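Local coordinates for protein Asp/Glu-specific dipeptidyl-peptidase (Flavobacterium psychrophilum, PDB 5JXF) that removes dipeptides from the N-terminus of oligopeptides as a serine protease, with strict specificity for Asp or Glu at the P1 position, at residues 302-307 / 397-402; 170-175 / 187-192; 306-311 / 405-410. All blocks are in the same frame, centred on the assembly; numbering follows the deposited sequence.

How the interactions relate
Interactions 1 and 3 join the same two helices, 295-325 and 386-415, at successive levels: they share Asn306 and Pro307, their centres lie about 9 Å apart, and Thr305 CG2 of interaction 1 packs 3.4 Å from Asp406 OD2 of interaction 3. Interaction 2 belongs to another part of the chain, where a helix rests on a strand; its centre is about 32 Å from those of the other two. All three lie away from the catalytic residues. The side chain of Glu410, in interaction 3, is about 14 Å from the arginine of the bound dipeptide. Helix 328-357, which packs beside helix 295-325, supplies Ala339 and Asn343 to that arginine pocket.

Interaction 1: 302-307 / 397-402; sequences VNETNP and EITPYA
Glu304 and Thr399 meet at the surface, the glutamate reaching across from helix 295-325 to helix 386-415, with their side chains crossing at about a right angle. The touch is partly polar. Glu304 OE2 comes to 3.4 Å from Thr399 OG1, a proximity rather than an established bond, because the hydroxyl is hydrogen-bonded within its own helix to the carbonyl of Tyr395. The rest is van der Waals contact. Thr399 CG2 lies above the carboxylate plane, displaced outward past the oxygens, 3.5 Å from Glu304 OE2. The other oxygen, Glu304 OE1, is nearly as close to this methyl, at 3.6 Å. Thr399 has CG2 anti to its backbone N (chi1 -75°, measured to OG1), which brings the methyl to the carboxylate and leaves OG1 beside its own preceding turn. Replacing Glu304 by an alanine would probably open a gap over the Thr399 methyl and cost 302-307 and 397-402 the one close side-chain contact between them.

Both backbones are irregular here: 302-307 includes a wider pi-type turn, and each segment contains a proline, Pro307 or Pro400, which lacks an N-H for the turn before. Thr305 OG1 is hydrogen-bonded to the carbonyl of Gln300.

Around this thin contact, Ile398 and Ala402 pack on Gln300 of helix 295-325 and on Tyr550 of helix 547-571. Val302 and Asn306 face helix 328-357, whereas Pro400 and Tyr401 lean on Phe482, so the pair stands within a bundle of long helices.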
ATOM      1  N   VAL A 302      12.872  15.004  14.967  1.00 66.17           N
ATOM      2  CA  VAL A 302      11.962  13.888  15.103  1.00 72.69           C
ATOM      3  C   VAL A 302      10.943  14.117  16.223  1.00 82.55           C
ATOM      4  O   VAL A 302       9.740  13.920  16.028  1.00 88.90           O
ATOM      5  CB  VAL A 302      12.750  12.601  15.363  1.00 71.10           C
ATOM      6  CG1 VAL A 302      11.839  11.509  15.852  1.00 77.38           C
ATOM      7  CG2 VAL A 302      13.476  12.177  14.100  1.00 62.35           C
ATOM      8  N   ASN A 303      11.427  14.561  17.380  1.00 78.25           N
ATOM      9  CA  ASN A 303      10.584  14.650  18.565  1.00 79.03           C
ATOM     10  C   ASN A 303       9.695  15.891  18.656  1.00 80.38           C
ATOM     11  O   ASN A 303       8.628  15.823  19.254  1.00 87.38           O
ATOM     12  CB  ASN A 303      11.440  14.570  19.835  1.00 76.77           C
ATOM     13  CG  ASN A 303      12.117  13.220  20.007  1.00 80.13           C
ATOM     14  OD1 ASN A 303      11.551  12.174  19.672  1.00 76.79           O
ATOM     15  ND2 ASN A 303      13.323  13.234  20.568  1.00 83.26           N
ATOM     16  N   GLU A 304      10.093  17.025  18.088  1.00 68.47           N
ATOM     17  CA  GLU A 304       9.262  18.203  18.327  1.00 75.22           C
ATOM     18  C   GLU A 304       9.019  19.173  17.175  1.00 71.20           C
ATOM     19  O   GLU A 304       7.897  19.660  17.041  1.00 77.90           O
ATOM     20  CB  GLU A 304       9.824  18.970  19.523  1.00 89.00           C
ATOM     21  CG  GLU A 304      11.324  18.861  19.692  1.00 93.74           C
ATOM     22  CD  GLU A 304      11.728  18.855  21.151  1.00102.48           C
ATOM     23  OE1 GLU A 304      10.824  18.719  22.013  1.00107.09           O
ATOM     24  OE2 GLU A 304      12.941  18.987  21.433  1.00103.95           O
ATOM     25  N   THR A 305      10.012  19.462  16.338  1.00 63.41           N
ATOM     26  CA  THR A 305       9.751  20.388  15.237  1.00 64.73           C
ATOM     27  C   THR A 305       8.833  19.760  14.175  1.00 69.23           C
ATOM     28  O   THR A 305       7.810  20.343  13.815  1.00 72.68           O
ATOM     29  CB  THR A 305      11.053  20.882  14.564  1.00 71.88           C
ATOM     30  OG1 THR A 305      11.815  19.764  14.102  1.00 84.78           O
ATOM     31  CG2 THR A 305      11.895  21.693  15.549  1.00 73.60           C
ATOM     32  N   ASN A 306       9.189  18.579  13.681  1.00 65.18           N
ATOM     33  CA  ASN A 306       8.372  17.920  12.664  1.00 67.67           C
ATOM     34  C   ASN A 306       6.923  17.631  13.092  1.00 68.95           C
ATOM     35  O   ASN A 306       5.995  17.933  12.336  1.00 71.75           O
ATOM     36  CB  ASN A 306       9.034  16.617  12.201  1.00 66.11           C
ATOM     37  CG  ASN A 306       9.981  16.829  11.034  1.00 71.99           C
ATOM     38  OD1 ASN A 306      10.357  17.961  10.728  1.00 71.04           O
ATOM     39  ND2 ASN A 306      10.360  15.741  10.369  1.00 74.09           N
ATOM     40  N   PRO A 307       6.719  17.045  14.289  1.00 65.72           N
ATOM     41  CA  PRO A 307       5.325  16.753  14.656  1.00 72.35           C
ATOM     42  C   PRO A 307       4.451  18.009  14.704  1.00 75.14           C
ATOM     43  O   PRO A 307       3.307  17.978  14.245  1.00 72.30           O
ATOM     44  CB  PRO A 307       5.446  16.138  16.059  1.00 72.27           C
ATOM     45  CG  PRO A 307       6.841  15.654  16.157  1.00 69.51           C
ATOM     46  CD  PRO A 307       7.666  16.580  15.319  1.00 63.62           C
ATOM     47  N   GLU A 397      18.036  23.845  25.609  1.00 78.53           N
ATOM     48  CA  GLU A 397      17.570  25.175  26.003  1.00 80.78           C
ATOM     49  C   GLU A 397      16.675  25.844  24.954  1.00 82.41           C
ATOM     50  O   GLU A 397      15.656  26.444  25.299  1.00 80.77           O
ATOM     51  CB  GLU A 397      18.766  26.080  26.307  1.00 85.86           C
ATOM     52  N   ILE A 398      17.059  25.739  23.680  1.00 81.12           N
ATOM     53  CA  ILE A 398      16.345  26.407  22.593  1.00 76.69           C
ATOM     54  C   ILE A 398      14.980  25.769  22.306  1.00 81.90           C
ATOM     55  O   ILE A 398      14.081  26.431  21.787  1.00 78.84           O
ATOM     56  CB  ILE A 398      17.185  26.402  21.292  1.00 70.48           C
ATOM     57  CG1 ILE A 398      16.708  27.503  20.336  1.00 64.94           C
ATOM     58  CG2 ILE A 398      17.147  25.009  20.633  1.00 66.59           C
ATOM     59  CD1 ILE A 398      17.601  27.705  19.122  1.00 65.20           C
ATOM     60  N   THR A 399      14.840  24.495  22.671  1.00 82.05           N
ATOM     61  CA  THR A 399      13.667  23.666  22.367  1.00 79.04           C
ATOM     62  C   THR A 399      12.287  24.365  22.384  1.00 79.45           C
ATOM     63  O   THR A 399      11.557  24.284  21.401  1.00 80.51           O
ATOM     64  CB  THR A 399      13.611  22.457  23.340  1.00 90.76           C
ATOM     65  OG1 THR A 399      14.590  21.485  22.959  1.00 92.61           O
ATOM     66  CG2 THR A 399      12.234  21.808  23.325  1.00 94.45           C
ATOM     67  N   PRO A 400      11.924  25.059  23.485  1.00 84.99           N
ATOM     68  CA  PRO A 400      10.563  25.612  23.523  1.00 85.08           C
ATOM     69  C   PRO A 400      10.391  26.842  22.633  1.00 83.90           C
ATOM     70  O   PRO A 400       9.277  27.143  22.210  1.00 84.32           O
ATOM     71  CB  PRO A 400      10.378  26.001  24.994  1.00 88.01           C
ATOM     72  CG  PRO A 400      11.590  25.482  25.716  1.00 90.46           C
ATOM     73  CD  PRO A 400      12.665  25.398  24.710  1.00 85.69           C
ATOM     74  N   TYR A 401      11.479  27.559  22.384  1.00 84.04           N
ATOM     75  CA  TYR A 401      11.438  28.698  21.479  1.00 78.87           C
ATOM     76  C   TYR A 401      11.285  28.212  20.049  1.00 74.85           C
ATOM     77  O   TYR A 401      10.427  28.700  19.317  1.00 80.73           O
ATOM     78  CB  TYR A 401      12.694  29.553  21.631  1.00 78.08           C
ATOM     79  CG  TYR A 401      12.906  30.007  23.048  1.00 83.40           C
ATOM     80  CD1 TYR A 401      12.289  31.154  23.529  1.00 84.38           C
ATOM     81  CD2 TYR A 401      13.689  29.267  23.920  1.00 87.98           C
ATOM     82  CE1 TYR A 401      12.468  31.563  24.831  1.00 86.73           C
ATOM     83  CE2 TYR A 401      13.872  29.665  25.226  1.00 90.32           C
ATOM     84  CZ  TYR A 401      13.259  30.813  25.677  1.00 91.65           C
ATOM     85  OH  TYR A 401      13.442  31.212  26.982  1.00 95.83           O
ATOM     86  N   ALA A 402      12.107  27.237  19.668  1.00 76.56           N
ATOM     87  CA  ALA A 402      12.083  26.674  18.318  1.00 77.03           C
ATOM     88  C   ALA A 402      10.694  26.159  17.961  1.00 72.35           C
ATOM     89  O   ALA A 402      10.176  26.422  16.876  1.00 67.26           O
ATOM     90  CB  ALA A 402      13.108  25.559  18.196  1.00 74.09           C
TER

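Interaction 2: 170-175 / 187-192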
ATOM      1  N   GLU A 170      30.591  41.978   4.626  1.00 75.71           N
ATOM      2  CA  GLU A 170      31.235  43.091   3.939  1.00 77.69           C
ATOM      3  C   GLU A 170      32.248  42.595   2.920  1.00 75.32           C
ATOM      4  O   GLU A 170      32.340  43.161   1.833  1.00 78.16           O
ATOM      5  CB  GLU A 170      31.884  44.050   4.941  1.00 84.49           C
ATOM      6  CG  GLU A 170      31.169  44.057   6.265  1.00 89.79           C
ATOM      7  CD  GLU A 170      31.886  44.838   7.352  1.00102.14           C
ATOM      8  OE1 GLU A 170      33.134  44.740   7.435  1.00112.46           O
ATOM      9  OE2 GLU A 170      31.187  45.509   8.155  1.00 98.35           O
ATOM     10  N   ASN A 171      32.997  41.545   3.264  1.00 75.39           N
ATOM     11  CA  ASN A 171      33.894  40.897   2.309  1.00 70.43           C
ATOM     12  C   ASN A 171      33.130  40.278   1.139  1.00 71.34           C
ATOM     13  O   ASN A 171      33.586  40.332  -0.009  1.00 67.74           O
ATOM     14  CB  ASN A 171      34.734  39.820   2.994  1.00 71.60           C
ATOM     15  CG  ASN A 171      35.617  40.381   4.094  1.00 82.88           C
ATOM     16  OD1 ASN A 171      35.424  41.511   4.534  1.00 88.97           O
ATOM     17  ND2 ASN A 171      36.583  39.588   4.550  1.00 85.63           N
ATOM     18  N   ILE A 172      31.979  39.672   1.436  1.00 72.03           N
ATOM     19  CA  ILE A 172      31.145  39.090   0.394  1.00 69.69           C
ATOM     20  C   ILE A 172      30.737  40.195  -0.579  1.00 71.27           C
ATOM     21  O   ILE A 172      30.995  40.103  -1.784  1.00 72.47           O
ATOM     22  CB  ILE A 172      29.883  38.377   0.970  1.00 64.66           C
ATOM     23  CG1 ILE A 172      30.265  37.019   1.568  1.00 65.21           C
ATOM     24  CG2 ILE A 172      28.813  38.189  -0.110  1.00 53.49           C
ATOM     25  CD1 ILE A 172      29.062  36.181   2.032  1.00 67.74           C
ATOM     26  N   THR A 173      30.136  41.255  -0.058  1.00 77.89           N
ATOM     27  CA  THR A 173      29.742  42.376  -0.902  1.00 82.57           C
ATOM     28  C   THR A 173      30.963  42.960  -1.626  1.00 75.80           C
ATOM     29  O   THR A 173      30.887  43.394  -2.775  1.00 73.31           O
ATOM     30  CB  THR A 173      29.034  43.468  -0.075  1.00 83.77           C
ATOM     31  OG1 THR A 173      27.823  42.935   0.478  1.00 80.92           O
ATOM     32  CG2 THR A 173      28.693  44.674  -0.948  1.00 79.93           C
ATOM     33  N   LYS A 174      32.102  42.887  -0.957  1.00 73.57           N
ATOM     34  CA  LYS A 174      33.361  43.405  -1.477  1.00 77.62           C
ATOM     35  C   LYS A 174      33.804  42.569  -2.697  1.00 75.94           C
ATOM     36  O   LYS A 174      34.050  43.107  -3.788  1.00 74.22           O
ATOM     37  CB  LYS A 174      34.379  43.416  -0.312  1.00 76.56           C
ATOM     38  CG  LYS A 174      35.882  43.633  -0.586  1.00 76.51           C
ATOM     39  CD  LYS A 174      36.669  43.225   0.801  1.00 83.69           C
ATOM     40  CE  LYS A 174      38.201  43.220   0.422  1.00 92.81           C
ATOM     41  NZ  LYS A 174      38.102  41.653   0.155  1.00 85.72           N
ATOM     42  N   VAL A 175      33.836  41.251  -2.548  1.00 71.54           N
ATOM     43  CA  VAL A 175      34.224  40.404  -3.669  1.00 68.66           C
ATOM     44  C   VAL A 175      33.187  40.388  -4.804  1.00 71.43           C
ATOM     45  O   VAL A 175      33.552  40.426  -5.984  1.00 68.98           O
ATOM     46  CB  VAL A 175      34.496  38.975  -3.187  1.00 70.53           C
ATOM     47  CG1 VAL A 175      34.797  38.063  -4.351  1.00 65.14           C
ATOM     48  CG2 VAL A 175      35.664  39.000  -2.217  1.00 78.25           C
ATOM     49  N   ASN A 187      27.760  38.168 -10.316  1.00 50.82           N
ATOM     50  CA  ASN A 187      28.440  37.369  -9.322  1.00 51.66           C
ATOM     51  C   ASN A 187      27.521  37.054  -8.157  1.00 53.15           C
ATOM     52  O   ASN A 187      26.646  37.854  -7.828  1.00 53.39           O
ATOM     53  CB  ASN A 187      29.682  38.097  -8.844  1.00 56.50           C
ATOM     54  CG  ASN A 187      30.692  38.231  -9.938  1.00 57.48           C
ATOM     55  OD1 ASN A 187      30.659  37.452 -10.898  1.00 51.95           O
ATOM     56  ND2 ASN A 187      31.586  39.221  -9.830  1.00 48.85           N
ATOM     57  N   LYS A 188      27.721  35.877  -7.563  1.00 57.97           N
ATOM     58  CA  LYS A 188      26.973  35.411  -6.391  1.00 53.72           C
ATOM     59  C   LYS A 188      27.896  34.556  -5.541  1.00 48.22           C
ATOM     60  O   LYS A 188      28.381  33.538  -6.014  1.00 49.95           O
ATOM     61  CB  LYS A 188      25.735  34.598  -6.800  1.00 50.83           C
ATOM     62  CG  LYS A 188      24.980  33.976  -5.625  1.00 61.77           C
ATOM     63  CD  LYS A 188      24.558  35.043  -4.621  1.00 69.96           C
ATOM     64  CE  LYS A 188      23.608  34.494  -3.565  1.00 69.00           C
ATOM     65  NZ  LYS A 188      23.164  35.588  -2.655  1.00 68.31           N
ATOM     66  N   VAL A 189      28.144  34.968  -4.302  1.00 50.03           N
ATOM     67  CA  VAL A 189      29.008  34.225  -3.397  1.00 53.23           C
ATOM     68  C   VAL A 189      28.162  33.312  -2.500  1.00 59.84           C
ATOM     69  O   VAL A 189      27.178  33.753  -1.914  1.00 58.91           O
ATOM     70  CB  VAL A 189      29.866  35.174  -2.520  1.00 63.41           C
ATOM     71  CG1 VAL A 189      30.652  34.388  -1.494  1.00 66.81           C
ATOM     72  CG2 VAL A 189      30.807  36.027  -3.393  1.00 60.46           C
ATOM     73  N   ARG A 190      28.551  32.043  -2.408  1.00 50.49           N
ATOM     74  CA  ARG A 190      27.804  31.065  -1.636  1.00 53.04           C
ATOM     75  C   ARG A 190      28.636  30.462  -0.542  1.00 55.09           C
ATOM     76  O   ARG A 190      29.851  30.319  -0.677  1.00 52.46           O
ATOM     77  CB  ARG A 190      27.289  29.939  -2.539  1.00 58.69           C
ATOM     78  CG  ARG A 190      26.310  30.385  -3.567  1.00 51.30           C
ATOM     79  CD  ARG A 190      24.919  30.608  -2.975  1.00 51.69           C
ATOM     80  NE  ARG A 190      23.989  30.907  -4.061  1.00 68.44           N
ATOM     81  CZ  ARG A 190      22.665  30.856  -3.970  1.00 75.21           C
ATOM     82  NH1 ARG A 190      22.081  30.538  -2.821  1.00 73.03           N
ATOM     83  NH2 ARG A 190      21.925  31.134  -5.037  1.00 75.69           N
ATOM     84  N   THR A 191      27.973  30.066   0.534  1.00 59.21           N
ATOM     85  CA  THR A 191      28.678  29.528   1.682  1.00 59.78           C
ATOM     86  C   THR A 191      28.675  28.006   1.654  1.00 56.04           C
ATOM     87  O   THR A 191      27.644  27.385   1.413  1.00 59.32           O
ATOM     88  CB  THR A 191      28.048  30.018   2.978  1.00 63.69           C
ATOM     89  OG1 THR A 191      27.710  31.401   2.840  1.00 62.85           O
ATOM     90  CG2 THR A 191      29.002  29.833   4.129  1.00 55.55           C
ATOM     91  N   PHE A 192      29.837  27.406   1.890  1.00 54.99           N
ATOM     92  CA  PHE A 192      29.970  25.951   1.907  1.00 56.82           C
ATOM     93  C   PHE A 192      30.509  25.434   3.246  1.00 60.84           C
ATOM     94  O   PHE A 192      31.226  26.147   3.961  1.00 60.81           O
ATOM     95  CB  PHE A 192      30.898  25.479   0.781  1.00 55.60           C
ATOM     96  CG  PHE A 192      30.329  25.632  -0.608  1.00 56.13           C
ATOM     97  CD1 PHE A 192      30.201  26.884  -1.196  1.00 53.90           C
ATOM     98  CD2 PHE A 192      29.959  24.508  -1.347  1.00 49.08           C
ATOM     99  CE1 PHE A 192      29.686  27.013  -2.479  1.00 47.07           C
ATOM    100  CE2 PHE A 192      29.454  24.626  -2.642  1.00 45.86           C
ATOM    101  CZ  PHE A 192      29.311  25.873  -3.210  1.00 48.53           C
TER
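Asn187 ND2 is gripped by two backbone carbonyls, those of Thr176, in the last turn of helix 162-178, and Phe179, just beyond it. Val175 O, just before Thr176, stands further off, 4.5 Å from Asn187 ND2. The amide thus ties the start of strand 186-192 to the end of the helix that precedes it in the chain, and the two bonds to carbonyls restrict its rotation.

Nearer the middle of the two segments, the contact is apolar. Ile172 and Val189 are also the residues whose backbones approach most closely, their CA atoms 6.5 Å apart. The branches of Ile172 divide the work: its CG2 sits 4.0 Å from Val189 CB, while Ile172 CG1 reaches the methyl Val189 CG1 at 4.1 Å. Having CG1 anti to the backbone N (chi1 174°), Val189 offers that methyl to the isoleucine. Val175, one turn on from Ile172, adds cover beside Val189 without close touch. Strand alternation turns Lys188 and Arg190 away from the helix, and Lys188 CE rests 3.6 Å above the plane of the Arg190 guanidinium, toward its rim.

Ile172 and Val175 also pack on Ile151 of the short helix 148-151, and Val175 on Leu200. Strand 186-192 forms an antiparallel hairpin with strand 197-214, with backbone hydrogen bonds pairing Lys188 with Phe201 and Arg190 with Ile199, so helix 162-178 lies against one side of this antiparallel sheet.

Interaction 3: 306-311 / 405-410; sequences NPAKIE and RDYFNE
Ala308 and Tyr407 form the apolar half of this contact, the methyl coming obliquely to the outer end of the phenol. Ala308 CB is 3.8 Å from Tyr407 CE2 and only slightly further from CZ and OH. Tyr407 leaves its own helix to one side, and its ring swings back so that the far end, not the CB root, does the touching. The small alanine admits it.

On the next residue, the aliphatic part of Lys309 lies against two acidic side chains one helical turn apart. Lys309 crosses Glu410 at about a right angle, with Lys309 CG 3.8 Å from Glu410 CG. It meets Asp406 obliquely, Lys309 CG standing 4.1 Å from Asp406 CB. A bend at chi3 (-68°) turns the end of the lysine so that the ammonium does not contact either carboxylate: Lys309 NZ is 4.9 Å from Asp406 OD1, and 5.5 Å from Glu410 OE2. The opposite charges probably still attract through space. Lys309 also makes a cation-pi contact with Trp348, and the buried Glu410 carboxylate is matched by a salt bridge from its OE1 to Arg313 NE.

The helices run in the same direction at 25°, with their local axes 9.5 Å apart. This is near-parallel packing between members of a helical bundle, as found in the alpha-helical domain that S46 peptidases carry beside their chymotrypsin-like catalytic domain.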
ATOM      1  N   ASN A 306       9.189  18.579  13.681  1.00 65.18           N
ATOM      2  CA  ASN A 306       8.372  17.920  12.664  1.00 67.67           C
ATOM      3  C   ASN A 306       6.923  17.631  13.092  1.00 68.95           C
ATOM      4  O   ASN A 306       5.995  17.933  12.336  1.00 71.75           O
ATOM      5  CB  ASN A 306       9.034  16.617  12.201  1.00 66.11           C
ATOM      6  CG  ASN A 306       9.981  16.829  11.034  1.00 71.99           C
ATOM      7  OD1 ASN A 306      10.357  17.961  10.728  1.00 71.04           O
ATOM      8  ND2 ASN A 306      10.360  15.741  10.369  1.00 74.09           N
ATOM      9  N   PRO A 307       6.719  17.045  14.289  1.00 65.72           N
ATOM     10  CA  PRO A 307       5.325  16.753  14.656  1.00 72.35           C
ATOM     11  C   PRO A 307       4.451  18.009  14.704  1.00 75.14           C
ATOM     12  O   PRO A 307       3.307  17.978  14.245  1.00 72.30           O
ATOM     13  CB  PRO A 307       5.446  16.138  16.059  1.00 72.27           C
ATOM     14  CG  PRO A 307       6.841  15.654  16.157  1.00 69.51           C
ATOM     15  CD  PRO A 307       7.666  16.580  15.319  1.00 63.62           C
ATOM     16  N   ALA A 308       4.992  19.094  15.254  1.00 73.25           N
ATOM     17  CA  ALA A 308       4.280  20.369  15.289  1.00 71.95           C
ATOM     18  C   ALA A 308       3.841  20.813  13.887  1.00 73.92           C
ATOM     19  O   ALA A 308       2.645  20.976  13.625  1.00 77.24           O
ATOM     20  CB  ALA A 308       5.151  21.447  15.944  1.00 71.56           C
ATOM     21  N   LYS A 309       4.815  20.988  12.994  1.00 69.61           N
ATOM     22  CA  LYS A 309       4.570  21.449  11.626  1.00 65.52           C
ATOM     23  C   LYS A 309       3.678  20.493  10.826  1.00 65.29           C
ATOM     24  O   LYS A 309       2.864  20.927  10.009  1.00 68.91           O
ATOM     25  CB  LYS A 309       5.900  21.649  10.896  1.00 69.81           C
ATOM     26  CG  LYS A 309       6.720  22.816  11.424  1.00 68.43           C
ATOM     27  CD  LYS A 309       7.858  23.158  10.482  1.00 63.00           C
ATOM     28  CE  LYS A 309       8.903  22.055  10.462  1.00 67.15           C
ATOM     29  NZ  LYS A 309      10.088  22.431   9.627  1.00 56.91           N
ATOM     30  N   ILE A 310       3.838  19.197  11.055  1.00 61.42           N
ATOM     31  CA  ILE A 310       2.972  18.208  10.432  1.00 66.22           C
ATOM     32  C   ILE A 310       1.500  18.413  10.830  1.00 67.42           C
ATOM     33  O   ILE A 310       0.618  18.524   9.967  1.00 65.43           O
ATOM     34  CB  ILE A 310       3.425  16.784  10.800  1.00 68.12           C
ATOM     35  CG1 ILE A 310       4.704  16.445  10.024  1.00 57.34           C
ATOM     36  CG2 ILE A 310       2.326  15.775  10.494  1.00 71.48           C
ATOM     37  CD1 ILE A 310       5.461  15.258  10.580  1.00 58.51           C
ATOM     38  N   GLU A 311       1.245  18.489  12.129  1.00 65.19           N
ATOM     39  CA  GLU A 311      -0.119  18.687  12.626  1.00 73.91           C
ATOM     40  C   GLU A 311      -0.732  19.982  12.101  1.00 71.83           C
ATOM     41  O   GLU A 311      -1.906  20.018  11.729  1.00 62.85           O
ATOM     42  CB  GLU A 311      -0.142  18.685  14.160  1.00 67.48           C
ATOM     43  CG  GLU A 311      -0.950  17.550  14.754  1.00 83.66           C
ATOM     44  CD  GLU A 311      -1.116  17.671  16.266  1.00 95.90           C
ATOM     45  OE1 GLU A 311      -1.979  18.457  16.714  1.00104.11           O
ATOM     46  OE2 GLU A 311      -0.388  16.977  17.009  1.00 99.97           O
ATOM     47  N   ARG A 405       8.338  29.067  17.776  1.00 66.17           N
ATOM     48  CA  ARG A 405       8.659  29.718  16.521  1.00 72.77           C
ATOM     49  C   ARG A 405       7.974  29.009  15.352  1.00 71.51           C
ATOM     50  O   ARG A 405       7.384  29.653  14.480  1.00 65.88           O
ATOM     51  CB  ARG A 405      10.167  29.737  16.312  1.00 75.44           C
ATOM     52  CG  ARG A 405      10.610  30.561  15.148  1.00 70.56           C
ATOM     53  CD  ARG A 405      12.112  30.506  15.029  1.00 70.46           C
ATOM     54  NE  ARG A 405      12.580  31.076  13.768  1.00 72.43           N
ATOM     55  CZ  ARG A 405      12.762  30.383  12.653  1.00 72.57           C
ATOM     56  NH1 ARG A 405      12.513  29.078  12.629  1.00 63.83           N
ATOM     57  NH2 ARG A 405      13.198  31.001  11.560  1.00 79.56           N
ATOM     58  N   ASP A 406       8.060  27.684  15.338  1.00 73.19           N
ATOM     59  CA  ASP A 406       7.452  26.895  14.269  1.00 72.95           C
ATOM     60  C   ASP A 406       5.963  27.165  14.175  1.00 70.96           C
ATOM     61  O   ASP A 406       5.418  27.344  13.087  1.00 67.31           O
ATOM     62  CB  ASP A 406       7.700  25.405  14.488  1.00 76.83           C
ATOM     63  CG  ASP A 406       9.098  24.984  14.092  1.00 83.71           C
ATOM     64  OD1 ASP A 406       9.748  25.715  13.309  1.00 81.04           O
ATOM     65  OD2 ASP A 406       9.539  23.912  14.558  1.00 92.87           O
ATOM     66  N   TYR A 407       5.317  27.207  15.334  1.00 74.81           N
ATOM     67  CA  TYR A 407       3.901  27.525  15.396  1.00 74.14           C
ATOM     68  C   TYR A 407       3.634  28.932  14.860  1.00 67.42           C
ATOM     69  O   TYR A 407       2.632  29.152  14.187  1.00 63.48           O
ATOM     70  CB  TYR A 407       3.368  27.376  16.831  1.00 74.90           C
ATOM     71  CG  TYR A 407       3.018  25.952  17.220  1.00 75.66           C
ATOM     72  CD1 TYR A 407       1.825  25.371  16.797  1.00 74.25           C
ATOM     73  CD2 TYR A 407       3.871  25.190  18.009  1.00 76.36           C
ATOM     74  CE1 TYR A 407       1.497  24.072  17.125  1.00 65.98           C
ATOM     75  CE2 TYR A 407       3.542  23.878  18.353  1.00 75.89           C
ATOM     76  CZ  TYR A 407       2.352  23.332  17.905  1.00 71.29           C
ATOM     77  OH  TYR A 407       2.016  22.040  18.229  1.00 73.90           O
ATOM     78  N   PHE A 408       4.526  29.882  15.129  1.00 74.17           N
ATOM     79  CA  PHE A 408       4.310  31.240  14.617  1.00 68.97           C
ATOM     80  C   PHE A 408       4.495  31.334  13.095  1.00 61.55           C
ATOM     81  O   PHE A 408       3.618  31.842  12.393  1.00 62.68           O
ATOM     82  CB  PHE A 408       5.231  32.248  15.305  1.00 70.41           C
ATOM     83  CG  PHE A 408       5.064  33.646  14.791  1.00 75.75           C
ATOM     84  CD1 PHE A 408       4.044  34.452  15.267  1.00 76.63           C
ATOM     85  CD2 PHE A 408       5.915  34.150  13.811  1.00 72.38           C
ATOM     86  CE1 PHE A 408       3.881  35.745  14.785  1.00 72.44           C
ATOM     87  CE2 PHE A 408       5.753  35.434  13.324  1.00 68.99           C
ATOM     88  CZ  PHE A 408       4.732  36.230  13.813  1.00 67.73           C
ATOM     89  N   ASN A 409       5.633  30.872  12.584  1.00 59.49           N
ATOM     90  CA  ASN A 409       5.845  30.824  11.137  1.00 60.92           C
ATOM     91  C   ASN A 409       4.753  30.056  10.374  1.00 65.31           C
ATOM     92  O   ASN A 409       4.326  30.483   9.297  1.00 60.42           O
ATOM     93  CB  ASN A 409       7.192  30.180  10.796  1.00 64.58           C
ATOM     94  CG  ASN A 409       8.360  30.936  11.350  1.00 77.41           C
ATOM     95  OD1 ASN A 409       8.314  32.157  11.507  1.00 75.69           O
ATOM     96  ND2 ASN A 409       9.437  30.215  11.635  1.00 85.38           N
ATOM     97  N   GLU A 410       4.320  28.917  10.914  1.00 62.20           N
ATOM     98  CA  GLU A 410       3.403  28.063  10.161  1.00 67.33           C
ATOM     99  C   GLU A 410       2.003  28.648  10.160  1.00 69.67           C
ATOM    100  O   GLU A 410       1.282  28.542   9.172  1.00 76.98           O
ATOM    101  CB  GLU A 410       3.385  26.632  10.717  1.00 65.85           C
ATOM    102  CG  GLU A 410       4.587  25.786  10.291  1.00 70.34           C
ATOM    103  CD  GLU A 410       4.558  25.373   8.816  1.00 73.45           C
ATOM    104  OE1 GLU A 410       3.467  25.064   8.283  1.00 70.23           O
ATOM    105  OE2 GLU A 410       5.634  25.353   8.182  1.00 71.52           O
TER